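Local coordinates for protein 3-hydroxyacyl-thioester dehydratase Z (Mycobacterium tuberculosis, PDB 2C2I) that probably catalyses, as a homodimer, the reversible hydration of (2E)-enoyl-CoA to (3R)-3-hydroxyacyl-CoA, at residues Q20-I26 with G103-T109. Sequence-based numbering, arbitrary orientation.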
loop_
_atom_site.group_PDB
_atom_site.type_symbol
_atom_site.label_atom_id
_atom_site.label_comp_id
_atom_site.label_asym_id
_atom_site.label_seq_id
_atom_site.Cartn_x
_atom_site.Cartn_y
_atom_site.Cartn_z
ATOM N N GLN A 20 4.964 20.116 0.557
ATOM C CA GLN A 20 5.666 19.340 1.560
ATOM C C GLN A 20 4.773 19.251 2.791
ATOM O O GLN A 20 4.179 20.243 3.226
ATOM C CB GLN A 20 7.017 19.986 1.894
ATOM C CG GLN A 20 7.808 19.225 2.939
ATOM C CD GLN A 20 9.214 19.751 3.102
ATOM O OE1 GLN A 20 9.417 20.832 3.639
ATOM N NE2 GLN A 20 10.190 18.983 2.641
ATOM N N SER A 21 4.664 18.057 3.353
ATOM C CA SER A 21 3.815 17.860 4.516
ATOM C C SER A 21 4.512 18.352 5.779
ATOM O O SER A 21 5.695 18.724 5.760
ATOM C CB SER A 21 3.486 16.375 4.679
ATOM O OG SER A 21 4.610 15.677 5.207
ATOM N N ASP A 22 3.781 18.308 6.881
ATOM C CA ASP A 22 4.371 18.443 8.205
ATOM C C ASP A 22 5.079 17.125 8.565
ATOM O O ASP A 22 4.921 16.108 7.878
ATOM C CB ASP A 22 3.283 18.739 9.252
ATOM C CG ASP A 22 2.317 19.852 8.826
ATOM O OD1 ASP A 22 2.721 20.768 8.072
ATOM O OD2 ASP A 22 1.142 19.814 9.264
ATOM N N TRP A 23 5.880 17.156 9.622
ATOM C CA TRP A 23 6.386 15.928 10.223
ATOM C C TRP A 23 5.217 15.229 10.934
ATOM O O TRP A 23 4.391 15.882 11.595
ATOM C CB TRP A 23 7.505 16.235 11.228
ATOM C CG TRP A 23 8.792 16.697 10.609
ATOM C CD1 TRP A 23 9.296 17.989 10.587
ATOM C CD2 TRP A 23 9.761 15.883 9.942
ATOM N NE1 TRP A 23 10.507 18.011 9.936
ATOM C CE2 TRP A 23 10.824 16.738 9.532
ATOM C CE3 TRP A 23 9.837 14.520 9.642
ATOM C CZ2 TRP A 23 11.945 16.263 8.838
ATOM C CZ3 TRP A 23 10.952 14.052 8.954
ATOM C CH2 TRP A 23 11.993 14.923 8.559
ATOM N N VAL A 24 5.137 13.912 10.781
ATOM C CA VAL A 24 4.176 13.104 11.524
ATOM C C VAL A 24 4.937 11.990 12.221
ATOM O O VAL A 24 5.878 11.424 11.656
ATOM C CB VAL A 24 2.994 12.536 10.648
ATOM C CG1 VAL A 24 2.382 13.610 9.744
ATOM C CG2 VAL A 24 3.403 11.318 9.852
ATOM N N THR A 25 4.549 11.700 13.458
ATOM C CA THR A 25 5.216 10.661 14.243
ATOM C C THR A 25 4.481 9.337 14.053
ATOM O O THR A 25 3.262 9.271 14.225
ATOM C CB THR A 25 5.285 11.044 15.740
ATOM O OG1 THR A 25 6.045 12.249 15.880
ATOM C CG2 THR A 25 5.932 9.917 16.578
ATOM N N ILE A 26 5.227 8.301 13.676
ATOM C CA ILE A 26 4.653 6.955 13.490
ATOM C C ILE A 26 4.777 6.179 14.801
ATOM O O ILE A 26 5.887 5.883 15.246
ATOM C CB ILE A 26 5.324 6.208 12.303
ATOM C CG1 ILE A 26 5.128 6.974 10.978
ATOM C CG2 ILE A 26 4.798 4.772 12.155
ATOM C CD1 ILE A 26 3.722 7.592 10.775
ATOM N N GLY A 103 8.206 5.186 16.368
ATOM C CA GLY A 103 8.558 6.406 17.112
ATOM C C GLY A 103 9.213 7.498 16.290
ATOM O O GLY A 103 9.316 8.632 16.751
ATOM N N SER A 104 9.694 7.157 15.093
ATOM C CA SER A 104 10.325 8.119 14.180
ATOM C C SER A 104 9.343 9.091 13.559
ATOM O O SER A 104 8.146 8.822 13.513
ATOM C CB SER A 104 11.019 7.385 13.040
ATOM O OG SER A 104 12.101 6.641 13.554
ATOM N N ARG A 105 9.877 10.211 13.046
ATOM C CA ARG A 105 9.075 11.164 12.283
ATOM C C ARG A 105 9.340 11.018 10.786
ATOM O O ARG A 105 10.467 10.749 10.357
ATOM C CB ARG A 105 9.329 12.602 12.724
ATOM C CG ARG A 105 8.923 12.857 14.164
ATOM C CD ARG A 105 8.663 14.333 14.414
ATOM N NE ARG A 105 9.823 15.145 14.062
ATOM C CZ ARG A 105 9.815 16.472 14.072
ATOM N NH1 ARG A 105 8.707 17.126 14.419
ATOM N NH2 ARG A 105 10.910 17.141 13.733
ATOM N N VAL A 106 8.275 11.167 10.012
ATOM C CA VAL A 106 8.343 11.125 8.558
ATOM C C VAL A 106 7.698 12.395 7.947
ATOM O O VAL A 106 6.820 13.014 8.535
ATOM C CB VAL A 106 7.640 9.847 7.996
ATOM C CG1 VAL A 106 8.342 8.580 8.496
ATOM C CG2 VAL A 106 6.158 9.841 8.386
ATOM N N ARG A 107 8.130 12.750 6.749
ATOM C CA ARG A 107 7.596 13.920 6.055
ATOM C C ARG A 107 7.709 13.663 4.555
ATOM O O ARG A 107 8.672 13.046 4.090
ATOM C CB ARG A 107 8.401 15.169 6.453
ATOM C CG ARG A 107 8.081 16.411 5.690
ATOM C CD ARG A 107 8.751 17.606 6.362
ATOM N NE ARG A 107 10.178 17.686 6.057
ATOM C CZ ARG A 107 10.929 18.745 6.359
ATOM N NH1 ARG A 107 10.381 19.786 6.977
ATOM N NH2 ARG A 107 12.215 18.766 6.043
ATOM N N ALA A 108 6.740 14.157 3.795
ATOM C CA ALA A 108 6.708 13.891 2.369
ATOM C C ALA A 108 6.824 15.180 1.546
ATOM O O ALA A 108 6.372 16.237 2.001
ATOM C CB ALA A 108 5.408 13.111 1.993
ATOM N N THR A 109 7.416 15.062 0.351
ATOM C CA THR A 109 7.412 16.103 -0.680
ATOM C C THR A 109 6.796 15.481 -1.925
ATOM O O THR A 109 7.186 14.388 -2.293
ATOM C CB THR A 109 8.860 16.479 -1.035
ATOM O OG1 THR A 109 9.519 16.920 0.170
ATOM C CG2 THR A 109 8.862 17.598 -2.081
HETATM O O HOH W 1 5.951 16.130 14.534
#
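Gln-20 lays its amide almost flat on the guanidinium of Arg-107, the planes 9° apart, while its NE2 reaches OG1 of Thr-109 at 3.3 Å in a long hydrogen bond. Its backbone pairs antiparallel with Thr-109, but the pairing then breaks and resumes at Val-24 with the register shifted by one. Ser-21 bridges the break: its N donates to O of Ala-108 at 2.8 Å, and a chi1 of 76° swings OG back over its own backbone, where it accepts the N-H of Ala-108 at 3.0 Å, nearly straight, and donates to the carbonyl of Asp-22. A short hydroxyl thus stands in for a backbone acceptor. Trp-23 offers two broad faces to two arginines. Arg-105 stacks its guanidinium over one, CZ 4.0 Å from the centroid of the five-membered ring in a cation-pi contact; over the opposite face lie CB of Arg-107 and its guanidinium, planes 20° apart, sandwiched between indole and Gln-20 amide. Salt bridges tie Arg-105 to Glu-134 and Arg-107 to Glu-132. Val-24 exchanges both backbone bonds with Val-106, their CG2 methyls tight at 3.5 Å. Thr-25 sets OG1 against CG of Arg-105 at 3.4 Å; CG1 of Ile-26 meets CG2 of Val-106, and its backbone bonds to Ser-104 O and Gly-103 N. Beta-branched Val, Thr and Ile suit this extended chain. Strand 17-25 is outermost in this chain's five-stranded hotdog sheet; Val-24 and Val-106 share a face, Val-24 resting on Leu-73 of helix 70-75 and Val-106 meeting Val-133 of strand 122-133.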